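Local coordinates for protein thin, isoform D (Drosophila melanogaster, PDB 6XG7) that probably acts as a RING-type ubiquitin ligase, of which this fragment is the six-bladed NHL-repeat beta-propeller, a domain for protein-protein interaction, at residues L51-D56 and G285-S290; L186-Y191 and D204-R209. One frame throughout, in Å; residues are numbered along the deposited sequence.

Contact 1: L51-D56 and G285-S290; sequences LAVGPD and GVAIMS
With chi1 at 174°, V53 holds CG2 beside its backbone N and opposite its carbonyl carbon. This methyl meets A287, I288 and M289. CG2 of V53 lies 4.0 Å from CB of A287 and 3.7 Å from the carbonyl O of I288. M289 CG stands beside its own backbone N (chi1 -72°), on the side where V53 CG2 lies 4.1 Å from it, while the thioether runs on extended. L51 works at the other end, where its CG is 4.3 Å from A287 CB. The A287 methyl thus sits between L51 and V53 and rests against A52 CA. G285 has no side chain, and a CB there would clash with L51 N. The two strands run roughly parallel, 22° apart, with axes 5.6 Å apart at their closest, yet no direct hydrogen bond joins them. Water takes that role in part. One water donates to V286 O at 2.9 Å and probably shares its protons with L51 O. A second accepts from L51 N and donates weakly to V286 O. These are the innermost strands of the first and last NHL repeats, beside the propeller axis. Each pairs within its own blade: A52 with V60, and A287 with L295. L295 of strand 294-298 touches L51, V53 and M289, and I59 of strand 58-63 touches L51 and M289.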
loop_
_atom_site.group_PDB
_atom_site.type_symbol
_atom_site.label_atom_id
_atom_site.label_comp_id
_atom_site.label_asym_id
_atom_site.label_seq_id
_atom_site.Cartn_x
_atom_site.Cartn_y
_atom_site.Cartn_z
ATOM N N LEU A 51 -2.523 -0.025 -4.161
ATOM C CA LEU A 51 -3.180 -1.218 -4.656
ATOM C C LEU A 51 -3.740 -1.992 -3.474
ATOM O O LEU A 51 -3.137 -2.033 -2.405
ATOM C CB LEU A 51 -2.091 -2.067 -5.328
ATOM C CG LEU A 51 -2.376 -3.228 -6.236
ATOM C CD1 LEU A 51 -3.347 -2.818 -7.320
ATOM C CD2 LEU A 51 -1.040 -3.683 -6.815
ATOM N N ALA A 52 -4.873 -2.648 -3.682
ATOM C CA ALA A 52 -5.437 -3.479 -2.638
ATOM C C ALA A 52 -6.149 -4.651 -3.279
ATOM O O ALA A 52 -6.525 -4.591 -4.446
ATOM C CB ALA A 52 -6.429 -2.695 -1.777
ATOM N N VAL A 53 -6.371 -5.703 -2.492
ATOM C CA VAL A 53 -7.231 -6.810 -2.893
ATOM C C VAL A 53 -8.539 -6.709 -2.120
ATOM O O VAL A 53 -8.538 -6.517 -0.897
ATOM C CB VAL A 53 -6.546 -8.176 -2.707
ATOM C CG1 VAL A 53 -7.513 -9.320 -2.986
ATOM C CG2 VAL A 53 -5.386 -8.276 -3.663
ATOM N N GLY A 54 -9.646 -6.800 -2.839
ATOM C CA GLY A 54 -10.958 -6.747 -2.243
ATOM C C GLY A 54 -11.621 -8.106 -2.271
ATOM O O GLY A 54 -10.992 -9.117 -2.593
ATOM N N PRO A 55 -12.912 -8.155 -1.927
ATOM C CA PRO A 55 -13.638 -9.431 -1.931
ATOM C C PRO A 55 -13.482 -10.153 -3.258
ATOM O O PRO A 55 -13.419 -9.535 -4.324
ATOM C CB PRO A 55 -15.101 -9.010 -1.723
ATOM C CG PRO A 55 -15.052 -7.680 -1.121
ATOM C CD PRO A 55 -13.776 -7.024 -1.556
ATOM N N ASP A 56 -13.445 -11.479 -3.193
ATOM C CA ASP A 56 -13.414 -12.290 -4.403
ATOM C C ASP A 56 -12.141 -12.042 -5.220
ATOM O O ASP A 56 -12.134 -12.173 -6.444
ATOM C CB ASP A 56 -14.681 -12.037 -5.220
ATOM C CG ASP A 56 -15.012 -13.165 -6.139
ATOM O OD1 ASP A 56 -14.482 -14.282 -5.947
ATOM O OD2 ASP A 56 -15.817 -12.916 -7.057
ATOM N N GLY A 285 2.401 0.638 -4.884
ATOM C CA GLY A 285 1.740 -0.317 -4.022
ATOM C C GLY A 285 1.988 -1.767 -4.412
ATOM O O GLY A 285 2.337 -2.106 -5.551
ATOM N N VAL A 286 1.763 -2.652 -3.437
ATOM C CA VAL A 286 1.839 -4.094 -3.628
ATOM C C VAL A 286 0.705 -4.701 -2.817
ATOM O O VAL A 286 0.275 -4.139 -1.805
ATOM C CB VAL A 286 3.227 -4.654 -3.226
ATOM C CG1 VAL A 286 3.465 -4.499 -1.762
ATOM C CG2 VAL A 286 3.413 -6.107 -3.661
ATOM N N ALA A 287 0.190 -5.835 -3.285
ATOM C CA ALA A 287 -0.871 -6.543 -2.579
ATOM C C ALA A 287 -0.779 -8.029 -2.913
ATOM O O ALA A 287 -0.081 -8.426 -3.846
ATOM C CB ALA A 287 -2.259 -5.968 -2.936
ATOM N N ILE A 288 -1.486 -8.849 -2.137
ATOM C CA ILE A 288 -1.411 -10.306 -2.247
ATOM C C ILE A 288 -2.826 -10.887 -2.257
ATOM O O ILE A 288 -3.629 -10.598 -1.365
ATOM C CB ILE A 288 -0.517 -10.899 -1.128
ATOM C CG1 ILE A 288 -0.348 -12.411 -1.236
ATOM C CG2 ILE A 288 -1.003 -10.535 0.254
ATOM C CD1 ILE A 288 0.473 -12.842 -2.395
ATOM N N MET A 289 -3.141 -11.669 -3.292
ATOM C CA MET A 289 -4.426 -12.355 -3.369
ATOM C C MET A 289 -4.413 -13.591 -2.478
ATOM O O MET A 289 -3.365 -14.079 -2.058
ATOM C CB MET A 289 -4.717 -12.836 -4.793
ATOM C CG MET A 289 -5.076 -11.762 -5.817
ATOM S SD MET A 289 -5.436 -12.465 -7.443
ATOM C CE MET A 289 -5.760 -11.012 -8.412
ATOM N N SER A 290 -5.606 -14.136 -2.242
ATOM C CA SER A 290 -5.741 -15.290 -1.360
ATOM C C SER A 290 -5.041 -16.524 -1.903
ATOM O O SER A 290 -4.750 -17.441 -1.132
ATOM C CB SER A 290 -7.222 -15.604 -1.127
ATOM O OG SER A 290 -7.836 -16.074 -2.315
HETATM O O HOH W 1 -0.615 -0.900 -1.738
HETATM O O HOH W 2 -1.984 -3.899 -0.054
#

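Contact 2: L186-Y191 and D204-R209; sequences LEHPHY and DSNNHR
L186 lays its CD2 methyl against the carboxylate of D204, 3.6 Å from D204 CG. E187 is held through its own backbone N and O. E187 N donates to D204 OD1 at 2.7 Å, almost straight at 173° and to the syn lone pair, while E187 O accepts from N206 N at 3.0 Å. The E187 side chain bends at chi2, and its CB and CG cross the amide of N207. A water links E187 OE1 to N206 ND2. H188 has two conformers; in one, N206 ND2 lies over the ring centre, 3.5 Å above the plane, a contact that is therefore doubtful. Ring and amide are turned only 17° apart. After P189 comes H190, whose ND1 donates to S205 OG at 2.9 Å, with the hydroxyl tilted out of the ring plane. A weak bond from ND1 to H188 O adds to it. S205 OG also bonds to P236 O, and W143 meets H190 edge-to-face. D204 CG stands opposite the backbone N (chi1 -174°), which brings OD1 to E187 and OD2 to its own loop. OD2 takes N207 ND2 at 2.8 Å and the side-on grip of R209, with NE at 2.8 Å and NH2 farther off. H208 and R209 face D204 in a G1 bulge. An alanine at D204 is likely to leave E187 N without its acceptor and R209 NE without its carboxylate partner, and to cost N207 ND2 one of its two bonds, the other being to G180 O. With one oxygen tied to the 186-191 backbone and the other to R209, the carboxylate is probably kept ionised. It ties 186-191 to the turn by a hydrogen bond, while the salt bridge to R209 stays inside the turn.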
loop_
_atom_site.group_PDB
_atom_site.type_symbol
_atom_site.label_atom_id
_atom_site.label_comp_id
_atom_site.label_asym_id
_atom_site.label_seq_id
_atom_site.Cartn_x
_atom_site.Cartn_y
_atom_site.Cartn_z
ATOM N N LEU A 186 10.961 7.478 11.867
ATOM C CA LEU A 186 10.595 7.282 10.477
ATOM C C LEU A 186 10.979 8.505 9.663
ATOM O O LEU A 186 10.946 9.633 10.161
ATOM C CB LEU A 186 9.076 7.086 10.359
ATOM C CG LEU A 186 8.460 5.904 11.119
ATOM C CD1 LEU A 186 6.931 6.038 11.187
ATOM C CD2 LEU A 186 8.878 4.601 10.435
ATOM N N GLU A 187 11.352 8.274 8.402
ATOM C CA GLU A 187 11.669 9.345 7.460
ATOM C C GLU A 187 10.883 9.096 6.183
ATOM O O GLU A 187 11.220 8.186 5.418
ATOM C CB GLU A 187 13.169 9.412 7.170
ATOM C CG GLU A 187 13.980 10.003 8.283
ATOM C CD GLU A 187 13.753 11.493 8.430
ATOM O OE1 GLU A 187 13.233 12.145 7.491
ATOM O OE2 GLU A 187 14.096 12.015 9.503
ATOM N N HIS A 188 9.838 9.893 5.972
ATOM C CA HIS A 188 9.024 9.788 4.765
ATOM C C HIS A 188 8.425 8.391 4.618
ATOM O O HIS A 188 8.585 7.774 3.556
ATOM C CB HIS A 188 9.843 10.067 3.496
ATOM C CG HIS A 188 10.340 11.474 3.367
ATOM N ND1 HIS A 188 10.216 12.200 2.202
ATOM C CD2 HIS A 188 10.987 12.278 4.243
ATOM C CE1 HIS A 188 10.753 13.395 2.368
ATOM N NE2 HIS A 188 11.229 13.468 3.598
ATOM N N PRO A 189 7.740 7.861 5.628
ATOM C CA PRO A 189 7.102 6.555 5.472
ATOM C C PRO A 189 5.990 6.661 4.441
ATOM O O PRO A 189 5.246 7.646 4.404
ATOM C CB PRO A 189 6.544 6.276 6.869
ATOM C CG PRO A 189 6.213 7.673 7.392
ATOM C CD PRO A 189 7.346 8.525 6.888
ATOM N N HIS A 190 5.880 5.639 3.592
ATOM C CA HIS A 190 4.897 5.638 2.516
ATOM C C HIS A 190 3.781 4.617 2.706
ATOM O O HIS A 190 2.617 4.989 2.656
ATOM C CB HIS A 190 5.560 5.435 1.147
ATOM C CG HIS A 190 6.239 6.655 0.611
ATOM N ND1 HIS A 190 7.449 7.096 1.089
ATOM C CD2 HIS A 190 5.869 7.541 -0.344
ATOM C CE1 HIS A 190 7.813 8.188 0.435
ATOM N NE2 HIS A 190 6.870 8.477 -0.443
ATOM N N TYR A 191 4.092 3.336 2.845
ATOM C CA TYR A 191 3.068 2.307 2.851
ATOM C C TYR A 191 3.107 1.487 4.133
ATOM O O TYR A 191 4.055 1.555 4.927
ATOM C CB TYR A 191 3.188 1.429 1.598
ATOM C CG TYR A 191 2.835 2.141 0.311
ATOM C CD1 TYR A 191 1.522 2.202 -0.132
ATOM C CD2 TYR A 191 3.816 2.741 -0.482
ATOM C CE1 TYR A 191 1.191 2.838 -1.317
ATOM C CE2 TYR A 191 3.489 3.389 -1.674
ATOM C CZ TYR A 191 2.174 3.427 -2.086
ATOM O OH TYR A 191 1.811 4.050 -3.265
ATOM N N ASP A 204 9.717 2.459 5.658
ATOM C CA ASP A 204 10.361 3.664 6.162
ATOM C C ASP A 204 11.316 4.133 5.070
ATOM O O ASP A 204 12.523 3.905 5.115
ATOM C CB ASP A 204 11.070 3.316 7.463
ATOM C CG ASP A 204 11.663 4.523 8.155
ATOM O OD1 ASP A 204 11.386 5.656 7.700
ATOM O OD2 ASP A 204 12.417 4.332 9.141
ATOM N N SER A 205 10.736 4.784 4.054
ATOM C CA SER A 205 11.379 4.859 2.744
ATOM C C SER A 205 12.761 5.497 2.795
ATOM O O SER A 205 13.719 4.949 2.239
ATOM C CB SER A 205 10.468 5.581 1.761
ATOM O OG SER A 205 9.206 4.942 1.749
ATOM N N ASN A 206 12.890 6.664 3.425
ATOM C CA ASN A 206 14.164 7.373 3.358
ATOM C C ASN A 206 15.190 6.811 4.328
ATOM O O ASN A 206 16.344 7.253 4.300
ATOM C CB ASN A 206 13.980 8.883 3.567
ATOM C CG ASN A 206 13.580 9.603 2.294
ATOM O OD1 ASN A 206 13.214 8.987 1.295
ATOM N ND2 ASN A 206 13.684 10.916 2.318
ATOM N N ASN A 207 14.809 5.849 5.164
ATOM C CA ASN A 207 15.760 5.062 5.934
ATOM C C ASN A 207 16.024 3.688 5.324
ATOM O O ASN A 207 16.721 2.867 5.935
ATOM C CB ASN A 207 15.262 4.921 7.363
ATOM C CG ASN A 207 15.299 6.226 8.123
ATOM O OD1 ASN A 207 16.192 7.066 7.923
ATOM N ND2 ASN A 207 14.327 6.411 9.003
ATOM N N HIS A 208 15.485 3.410 4.137
ATOM C CA HIS A 208 15.809 2.193 3.390
ATOM C C HIS A 208 15.565 0.937 4.218
ATOM O O HIS A 208 16.342 -0.019 4.187
ATOM C CB HIS A 208 17.243 2.249 2.859
ATOM C CG HIS A 208 17.538 3.511 2.133
ATOM N ND1 HIS A 208 16.908 3.851 0.955
ATOM C CD2 HIS A 208 18.388 4.523 2.417
ATOM C CE1 HIS A 208 17.354 5.023 0.547
ATOM N NE2 HIS A 208 18.256 5.451 1.414
ATOM N N ARG A 209 14.455 0.924 4.944
ATOM C CA ARG A 209 14.172 -0.185 5.837
ATOM C C ARG A 209 12.668 -0.324 6.024
ATOM O O ARG A 209 11.893 0.593 5.744
ATOM C CB ARG A 209 14.867 -0.001 7.199
ATOM C CG ARG A 209 14.303 1.169 8.004
ATOM C CD ARG A 209 15.106 1.499 9.229
ATOM N NE ARG A 209 14.484 2.611 9.943
ATOM C CZ ARG A 209 14.975 3.147 11.049
ATOM N NH1 ARG A 209 16.074 2.657 11.593
ATOM N NH2 ARG A 209 14.357 4.160 11.617
HETATM O O HOH W 3 14.646 12.095 4.944
#

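Overall arrangement
From the N terminus, the chain reaches 51-56 early, on the innermost strand of the first NHL repeat. It then passes through the following blades before it meets 186-191 and, 13 residues on, 204-209. Contact 2 is therefore a short closure inside one repeat, between the inner strand and the turn joining strands 199-204 and 209-214. At 285-290 the chain comes back beside 51-56. Contact 1 closes that long loop, bringing the first and last blades together, and contact 2 lies wholly within it, so the two do not cross. Their centres are 22 Å apart, on opposite sides of the chain's centre. Y191 OH approaches G285 N, at 3.8 Å, in simple packing.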